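Long-range contacts in chloride intracellular channel Clic (Drosophila melanogaster, PDB 2YV7), which can exist as a soluble, glutathione-transferase-like globule and may insert into membranes to form pH-dependent chloride channels: residues Glu24-Ala29 / Thr64-Gln69; His83-Ile88 / Leu95-Ile100. All blocks are in the same frame, centred on the assembly; numbering follows the deposited sequence.

Contact 1 (Glu24-Ala29 / Thr64-Gln69); sequences ELIIKA and TTVDMQ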
ATOM      1  N   GLU A  24       2.483   0.429 -17.563  1.00 32.09           N
ATOM      2  CA  GLU A  24       1.065   0.619 -17.268  1.00 36.22           C
ATOM      3  C   GLU A  24       0.670  -0.285 -16.106  1.00 33.05           C
ATOM      4  O   GLU A  24       0.918  -1.485 -16.142  1.00 34.14           O
ATOM      5  CB  GLU A  24       0.174   0.315 -18.472  1.00 42.60           C
ATOM      6  CG  GLU A  24      -1.321   0.496 -18.142  1.00 46.78           C
ATOM      7  CD  GLU A  24      -2.288   0.314 -19.342  1.00 50.02           C
ATOM      8  OE1 GLU A  24      -1.898  -0.236 -20.402  1.00 51.32           O
ATOM      9  OE2 GLU A  24      -3.466   0.704 -19.196  1.00 51.12           O
ATOM     10  N   LEU A  25       0.099   0.303 -15.050  1.00 35.76           N
ATOM     11  CA  LEU A  25      -0.424  -0.490 -13.948  1.00 30.91           C
ATOM     12  C   LEU A  25      -1.957  -0.419 -13.955  1.00 29.04           C
ATOM     13  O   LEU A  25      -2.531   0.650 -13.832  1.00 29.34           O
ATOM     14  CB  LEU A  25       0.135  -0.024 -12.583  1.00 30.00           C
ATOM     15  CG  LEU A  25      -0.327  -0.903 -11.413  1.00 29.16           C
ATOM     16  CD1 LEU A  25       0.225  -2.322 -11.505  1.00 29.97           C
ATOM     17  CD2 LEU A  25       0.125  -0.184 -10.107  1.00 30.92           C
ATOM     18  N   ILE A  26      -2.592  -1.565 -14.138  1.00 28.35           N
ATOM     19  CA  ILE A  26      -4.047  -1.600 -14.013  1.00 27.94           C
ATOM     20  C   ILE A  26      -4.433  -1.843 -12.563  1.00 30.06           C
ATOM     21  O   ILE A  26      -3.978  -2.816 -11.956  1.00 31.92           O
ATOM     22  CB  ILE A  26      -4.684  -2.674 -14.895  1.00 31.25           C
ATOM     23  CG1 ILE A  26      -4.303  -2.405 -16.382  1.00 35.54           C
ATOM     24  CG2 ILE A  26      -6.166  -2.661 -14.721  1.00 34.78           C
ATOM     25  CD1 ILE A  26      -5.077  -3.261 -17.415  1.00 36.81           C
ATOM     26  N   ILE A  27      -5.317  -0.993 -12.030  1.00 29.47           N
ATOM     27  CA  ILE A  27      -5.781  -1.126 -10.624  1.00 30.82           C
ATOM     28  C   ILE A  27      -7.318  -1.190 -10.497  1.00 33.96           C
ATOM     29  O   ILE A  27      -8.021  -0.744 -11.375  1.00 34.19           O
ATOM     30  CB  ILE A  27      -5.144  -0.011  -9.691  1.00 33.47           C
ATOM     31  CG1 ILE A  27      -5.772   1.357  -9.947  1.00 32.46           C
ATOM     32  CG2 ILE A  27      -3.632  -0.061  -9.762  1.00 33.46           C
ATOM     33  CD1 ILE A  27      -5.251   2.533  -9.041  1.00 29.62           C
ATOM     34  N   LYS A  28      -7.817  -1.735  -9.389  1.00 32.60           N
ATOM     35  CA  LYS A  28      -9.248  -1.874  -9.117  1.00 35.06           C
ATOM     36  C   LYS A  28      -9.768  -0.516  -8.689  1.00 37.01           C
ATOM     37  O   LYS A  28      -9.101   0.190  -7.900  1.00 34.50           O
ATOM     38  CB  LYS A  28      -9.482  -2.836  -7.961  1.00 42.11           C
ATOM     39  CG  LYS A  28      -9.216  -4.319  -8.274  1.00 50.61           C
ATOM     40  CD  LYS A  28      -9.228  -5.182  -7.000  1.00 50.10           C
ATOM     41  CE  LYS A  28      -9.688  -6.640  -7.300  1.00 53.59           C
ATOM     42  NZ  LYS A  28      -9.650  -7.570  -6.113  1.00 52.45           N
ATOM     43  N   ALA A  29     -10.921  -0.140  -9.246  1.00 31.25           N
ATOM     44  CA  ALA A  29     -11.613   1.085  -8.912  1.00 29.68           C
ATOM     45  C   ALA A  29     -12.374   0.920  -7.621  1.00 30.29           C
ATOM     46  O   ALA A  29     -12.793  -0.184  -7.252  1.00 34.75           O
ATOM     47  CB  ALA A  29     -12.628   1.461  -9.989  1.00 30.46           C
ATOM     48  N   THR A  64      -4.108   2.846 -14.797  1.00 33.38           N
ATOM     49  CA  THR A  64      -5.429   2.609 -15.374  1.00 38.68           C
ATOM     50  C   THR A  64      -6.338   2.002 -14.311  1.00 39.21           C
ATOM     51  O   THR A  64      -6.054   0.946 -13.766  1.00 38.97           O
ATOM     52  CB  THR A  64      -5.370   1.619 -16.548  1.00 42.90           C
ATOM     53  OG1 THR A  64      -4.428   2.096 -17.531  1.00 43.14           O
ATOM     54  CG2 THR A  64      -6.728   1.457 -17.185  1.00 44.12           C
ATOM     55  N   THR A  65      -7.455   2.666 -14.047  1.00 38.46           N
ATOM     56  CA  THR A  65      -8.416   2.189 -13.066  1.00 40.01           C
ATOM     57  C   THR A  65      -9.563   1.430 -13.761  1.00 41.39           C
ATOM     58  O   THR A  65     -10.171   1.949 -14.703  1.00 43.40           O
ATOM     59  CB  THR A  65      -8.928   3.397 -12.249  1.00 43.96           C
ATOM     60  OG1 THR A  65      -7.803   4.164 -11.799  1.00 45.34           O
ATOM     61  CG2 THR A  65      -9.642   2.959 -11.068  1.00 41.47           C
ATOM     62  N   VAL A  66      -9.844   0.212 -13.332  1.00 39.14           N
ATOM     63  CA  VAL A  66     -10.981  -0.551 -13.880  1.00 43.14           C
ATOM     64  C   VAL A  66     -12.051  -0.869 -12.821  1.00 44.19           C
ATOM     65  O   VAL A  66     -11.773  -1.341 -11.708  1.00 41.11           O
ATOM     66  CB  VAL A  66     -10.546  -1.869 -14.611  1.00 43.19           C
ATOM     67  CG1 VAL A  66      -9.486  -2.570 -13.841  1.00 44.27           C
ATOM     68  CG2 VAL A  66     -11.726  -2.836 -14.793  1.00 45.74           C
ATOM     69  N   ASP A  67     -13.296  -0.626 -13.202  1.00 47.29           N
ATOM     70  CA  ASP A  67     -14.422  -0.963 -12.336  1.00 52.02           C
ATOM     71  C   ASP A  67     -14.687  -2.407 -12.623  1.00 56.12           C
ATOM     72  O   ASP A  67     -15.074  -2.761 -13.740  1.00 57.78           O
ATOM     73  CB  ASP A  67     -15.640  -0.110 -12.688  1.00 56.34           C
ATOM     74  CG  ASP A  67     -16.833  -0.355 -11.771  1.00 57.50           C
ATOM     75  OD1 ASP A  67     -16.785  -1.256 -10.881  1.00 57.77           O
ATOM     76  OD2 ASP A  67     -17.825   0.382 -11.955  1.00 57.62           O
ATOM     77  N   MET A  68     -14.465  -3.239 -11.619  1.00 60.17           N
ATOM     78  CA  MET A  68     -14.513  -4.683 -11.804  1.00 65.05           C
ATOM     79  C   MET A  68     -15.907  -5.263 -12.006  1.00 71.74           C
ATOM     80  O   MET A  68     -16.049  -6.409 -12.454  1.00 74.85           O
ATOM     81  CB  MET A  68     -13.748  -5.394 -10.691  1.00 62.09           C
ATOM     82  CG  MET A  68     -12.232  -5.348 -10.909  1.00 61.31           C
ATOM     83  SD  MET A  68     -11.689  -6.058 -12.487  1.00 60.45           S
ATOM     84  CE  MET A  68     -11.749  -7.813 -12.059  1.00 62.54           C
ATOM     85  N   GLN A  69     -16.945  -4.474 -11.666  1.00 76.97           N
ATOM     86  CA  GLN A  69     -18.296  -4.927 -11.999  1.00 80.70           C
ATOM     87  C   GLN A  69     -18.902  -4.257 -13.253  1.00 80.99           C
ATOM     88  O   GLN A  69     -20.016  -4.581 -13.670  1.00 82.70           O
ATOM     89  CB  GLN A  69     -19.224  -4.928 -10.772  1.00 83.28           C
ATOM     90  CG  GLN A  69     -18.481  -4.632  -9.447  1.00 84.93           C
ATOM     91  CD  GLN A  69     -19.424  -4.575  -8.224  1.00 85.85           C
ATOM     92  OE1 GLN A  69     -20.647  -4.735  -8.352  1.00 85.59           O
ATOM     93  NE2 GLN A  69     -18.850  -4.348  -7.038  1.00 84.80           N
TER

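Contact 2 (His83-Ile88 / Leu95-Ile100); sequences HPPILI and LENEKI. With CA (calcium ion), chain B.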
ATOM      1  N   HIS A  83      -7.700 -10.748 -11.685  1.00 49.91           N
ATOM      2  CA  HIS A  83      -7.974  -9.488 -10.992  1.00 50.35           C
ATOM      3  C   HIS A  83      -6.771  -8.543 -10.974  1.00 44.24           C
ATOM      4  O   HIS A  83      -5.627  -9.009 -10.923  1.00 40.61           O
ATOM      5  CB  HIS A  83      -8.346  -9.798  -9.540  1.00 56.75           C
ATOM      6  CG  HIS A  83      -9.751 -10.273  -9.375  1.00 59.64           C
ATOM      7  ND1 HIS A  83     -10.125 -11.576  -9.624  1.00 61.29           N
ATOM      8  CD2 HIS A  83     -10.877  -9.620  -9.004  1.00 61.44           C
ATOM      9  CE1 HIS A  83     -11.421 -11.710  -9.399  1.00 61.71           C
ATOM     10  NE2 HIS A  83     -11.901 -10.539  -9.020  1.00 62.12           N
ATOM     11  N   PRO A  84      -7.026  -7.216 -11.004  1.00 41.53           N
ATOM     12  CA  PRO A  84      -5.941  -6.261 -10.767  1.00 36.42           C
ATOM     13  C   PRO A  84      -5.223  -6.571  -9.440  1.00 36.52           C
ATOM     14  O   PRO A  84      -5.792  -7.266  -8.578  1.00 36.40           O
ATOM     15  CB  PRO A  84      -6.663  -4.901 -10.782  1.00 34.66           C
ATOM     16  CG  PRO A  84      -7.828  -5.193 -11.738  1.00 35.77           C
ATOM     17  CD  PRO A  84      -8.301  -6.516 -11.269  1.00 37.82           C
ATOM     18  N   PRO A  85      -3.964  -6.117  -9.292  1.00 31.29           N
ATOM     19  CA  PRO A  85      -3.244  -5.353 -10.295  1.00 26.66           C
ATOM     20  C   PRO A  85      -2.707  -6.254 -11.392  1.00 29.71           C
ATOM     21  O   PRO A  85      -2.487  -7.453 -11.191  1.00 31.62           O
ATOM     22  CB  PRO A  85      -2.050  -4.792  -9.535  1.00 26.68           C
ATOM     23  CG  PRO A  85      -1.821  -5.767  -8.439  1.00 30.89           C
ATOM     24  CD  PRO A  85      -3.157  -6.331  -8.068  1.00 29.74           C
ATOM     25  N   ILE A  86      -2.498  -5.623 -12.527  1.00 31.76           N
ATOM     26  CA  ILE A  86      -1.891  -6.239 -13.699  1.00 29.61           C
ATOM     27  C   ILE A  86      -0.886  -5.251 -14.200  1.00 30.43           C
ATOM     28  O   ILE A  86      -1.181  -4.058 -14.312  1.00 30.11           O
ATOM     29  CB  ILE A  86      -2.978  -6.501 -14.790  1.00 34.08           C
ATOM     30  CG1 ILE A  86      -3.904  -7.632 -14.342  1.00 32.40           C
ATOM     31  CG2 ILE A  86      -2.274  -6.768 -16.161  1.00 34.32           C
ATOM     32  CD1 ILE A  86      -5.317  -7.621 -14.984  1.00 38.77           C
ATOM     33  N   LEU A  87       0.340  -5.716 -14.514  1.00 30.06           N
ATOM     34  CA  LEU A  87       1.403  -4.805 -14.930  1.00 28.20           C
ATOM     35  C   LEU A  87       1.699  -5.040 -16.437  1.00 31.93           C
ATOM     36  O   LEU A  87       1.891  -6.173 -16.836  1.00 32.60           O
ATOM     37  CB  LEU A  87       2.686  -5.031 -14.114  1.00 30.82           C
ATOM     38  CG  LEU A  87       3.959  -4.225 -14.368  1.00 32.12           C
ATOM     39  CD1 LEU A  87       4.926  -4.324 -13.220  1.00 34.33           C
ATOM     40  CD2 LEU A  87       4.722  -4.665 -15.651  1.00 39.59           C
ATOM     41  N   ILE A  88       1.642  -3.978 -17.229  1.00 34.40           N
ATOM     42  CA  ILE A  88       1.813  -4.120 -18.702  1.00 35.45           C
ATOM     43  C   ILE A  88       3.067  -3.361 -19.071  1.00 37.62           C
ATOM     44  O   ILE A  88       3.182  -2.148 -18.847  1.00 41.34           O
ATOM     45  CB  ILE A  88       0.585  -3.635 -19.542  1.00 37.94           C
ATOM     46  CG1 ILE A  88      -0.726  -4.272 -19.057  1.00 43.08           C
ATOM     47  CG2 ILE A  88       0.806  -3.973 -21.055  1.00 42.16           C
ATOM     48  CD1 ILE A  88      -1.954  -3.829 -19.843  1.00 43.65           C
ATOM     49  N   LEU A  95       0.389 -10.971 -14.758  1.00 38.29           N
ATOM     50  CA  LEU A  95      -0.934 -11.173 -14.139  1.00 38.41           C
ATOM     51  C   LEU A  95      -0.964 -11.632 -12.673  1.00 39.37           C
ATOM     52  O   LEU A  95      -1.896 -11.284 -11.906  1.00 38.93           O
ATOM     53  CB  LEU A  95      -1.739 -12.180 -14.969  1.00 42.50           C
ATOM     54  CG  LEU A  95      -1.750 -11.910 -16.470  1.00 42.42           C
ATOM     55  CD1 LEU A  95      -2.332 -13.094 -17.253  1.00 43.96           C
ATOM     56  CD2 LEU A  95      -2.431 -10.566 -16.824  1.00 41.63           C
ATOM     57  N   GLU A  96       0.009 -12.445 -12.282  1.00 36.77           N
ATOM     58  CA  GLU A  96       0.072 -12.938 -10.917  1.00 38.91           C
ATOM     59  C   GLU A  96       0.870 -11.949 -10.084  1.00 35.58           C
ATOM     60  O   GLU A  96       1.924 -11.486 -10.523  1.00 34.46           O
ATOM     61  CB  GLU A  96       0.727 -14.319 -10.928  1.00 47.07           C
ATOM     62  CG  GLU A  96      -0.040 -15.306 -11.821  1.00 54.02           C
ATOM     63  CD  GLU A  96       0.553 -16.715 -11.819  1.00 57.18           C
ATOM     64  OE1 GLU A  96       0.877 -17.220 -10.713  1.00 58.23           O
ATOM     65  OE2 GLU A  96       0.681 -17.320 -12.925  1.00 58.19           O
ATOM     66  N   ASN A  97       0.386 -11.623  -8.877  1.00 36.82           N
ATOM     67  CA  ASN A  97       1.090 -10.624  -8.037  1.00 34.58           C
ATOM     68  C   ASN A  97       2.546 -10.960  -7.751  1.00 30.56           C
ATOM     69  O   ASN A  97       3.413 -10.086  -7.849  1.00 35.20           O
ATOM     70  CB  ASN A  97       0.329 -10.364  -6.726  1.00 30.80           C
ATOM     71  CG  ASN A  97      -1.081  -9.875  -6.976  1.00 37.12           C
ATOM     72  OD1 ASN A  97      -1.349  -9.230  -7.991  1.00 32.77           O
ATOM     73  ND2 ASN A  97      -2.005 -10.208  -6.063  1.00 34.53           N
ATOM     74  N   GLU A  98       2.824 -12.220  -7.407  1.00 31.80           N
ATOM     75  CA  GLU A  98       4.212 -12.622  -7.135  1.00 37.09           C
ATOM     76  C   GLU A  98       5.105 -12.391  -8.342  1.00 34.64           C
ATOM     77  O   GLU A  98       6.282 -12.021  -8.188  1.00 39.04           O
ATOM     78  CB  GLU A  98       4.316 -14.081  -6.667  1.00 45.10           C
ATOM     79  CG  GLU A  98       5.672 -14.395  -6.017  1.00 50.06           C
ATOM     80  CD  GLU A  98       5.726 -15.757  -5.346  1.00 50.68           C
ATOM     81  OE1 GLU A  98       4.659 -16.382  -5.133  1.00 54.35           O
ATOM     82  OE2 GLU A  98       6.853 -16.201  -5.030  1.00 53.49           O
ATOM     83  N   LYS A  99       4.546 -12.565  -9.536  1.00 35.69           N
ATOM     84  CA  LYS A  99       5.309 -12.342 -10.788  1.00 36.52           C
ATOM     85  C   LYS A  99       5.480 -10.863 -11.116  1.00 33.18           C
ATOM     86  O   LYS A  99       6.504 -10.488 -11.659  1.00 31.59           O
ATOM     87  CB  LYS A  99       4.724 -13.112 -11.980  1.00 40.57           C
ATOM     88  CG  LYS A  99       4.535 -14.595 -11.714  1.00 42.69           C
ATOM     89  CD  LYS A  99       4.171 -15.363 -12.977  1.00 46.23           C
ATOM     90  CE  LYS A  99       3.776 -16.791 -12.612  1.00 47.95           C
ATOM     91  NZ  LYS A  99       3.753 -17.654 -13.825  1.00 50.98           N
ATOM     92  N   ILE A 100       4.490 -10.027 -10.752  1.00 31.10           N
ATOM     93  CA  ILE A 100       4.626  -8.581 -10.861  1.00 31.92           C
ATOM     94  C   ILE A 100       5.791  -8.091 -10.042  1.00 30.10           C
ATOM     95  O   ILE A 100       6.612  -7.316 -10.525  1.00 34.02           O
ATOM     96  CB  ILE A 100       3.307  -7.830 -10.460  1.00 33.20           C
ATOM     97  CG1 ILE A 100       2.169  -8.237 -11.422  1.00 32.26           C
ATOM     98  CG2 ILE A 100       3.548  -6.316 -10.391  1.00 29.77           C
ATOM     99  CD1 ILE A 100       0.786  -7.658 -11.128  1.00 32.52           C
TER
HETATM  100 CA    CA B 261      -3.193  -9.746 -10.185  1.00 38.31          CA

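Contact 1 (Glu24-Ala29 / Thr64-Gln69)
I26 and T64 lie level in adjacent parallel strands, their side chains side by side and pointing the same way. From I26, CB sits 4.0 Å from T64 O. CG1 runs past T64 CB at 4.2 Å, and CD1, at the tip, packs on I88 of strand 86-89. The other branch, CG2, meets V66 CG1 at 3.4 Å, tighter than ordinary van der Waals contact; V66 puts that methyl between its own backbone N and carbonyl carbon (chi1 42°), a torsion that sets it against I26 CG2 and close to I27 O. The backbones are joined in the parallel pattern: I27 N donates to T64 O, and V66 N reaches I27 O at 2.8 Å. These are the two strands of the beta-alpha-beta unit that opens the thioredoxin-like N-terminal domain, with helix 41-55 between them. On the helix-facing side, beside I27, T65 CG2 lies 3.5 Å from A29 CB, while T65 OG1 is 3.9 Å from I27 CG1. A glycine at T65 would probably leave a gap beside A29 and I27 on that face. Further along, A29 N hydrogen-bonds to V66 O at 2.9 Å, standing well above the carbonyl plane. K28 CG and M68 CG meet at 4.1 Å where both segments leave the sheet.

Contact 2 (His83-Ile88 / Leu95-Ile100)
N97 turns CG anti to its carbonyl carbon (chi1 -58°), and chi2 of -29° then brings OD1 obliquely to the CG-CD edge of the P85 ring, 3.4 Å from P85 CD, and to 2.9 Å from the calcium ion. I100 likewise sets CG1 opposite its carbonyl carbon (chi1 -62°) and extends CD1 to 3.3 Å from P85 O. That oxygen also binds the calcium, at 2.6 Å, as do the backbone oxygens of H83 and L95, so the ion ties the two segments together largely through main-chain carbonyls, with N97 OD1 joining them as the side-chain ligand of the site. The peptide bond between P84 and P85 is cis, the cis-proline that marks this position in thioredoxin-like and glutathione-transferase folds. Away from the metal the contact is apolar. The side chains of L87 and I100 run antiparallel past one another, L87 CD1 lying 3.7 Å from I100 CG2. L95 runs alongside I86, its CD2 lying 3.9 Å from I86 CG2. E96 occupies the N-cap position of helix 97-107, and its carbonyl oxygen accepts the N-H of I100. P85 and N97 also rest on Y46 of helix 41-55, while strand 86-89 runs between strand 22-28, hydrogen-bonded through I86 to I26, and strand 92-94, hydrogen-bonded through L87 to I94.

How the contacts relate
Both contacts belong to the thioredoxin-like N-terminal domain and share its mixed sheet, where strands 22-28 and 86-89 are antiparallel neighbours, joined among others by the hydrogen bond between E24 O and I88 N. Contact 1 pairs two strands, the outer one being 60-66, and is held chiefly by backbone hydrogen bonds. Contact 2 instead sets a strand and its proline lead-in against the start of a helix, with calcium and apolar side chains in place of a bond ladder. Each is partly buried: L25, I27 and A29 are buried in contact 1, and P85, I86, L87 and I100 in contact 2, where H83 is exposed. Helix 41-55 packs on both.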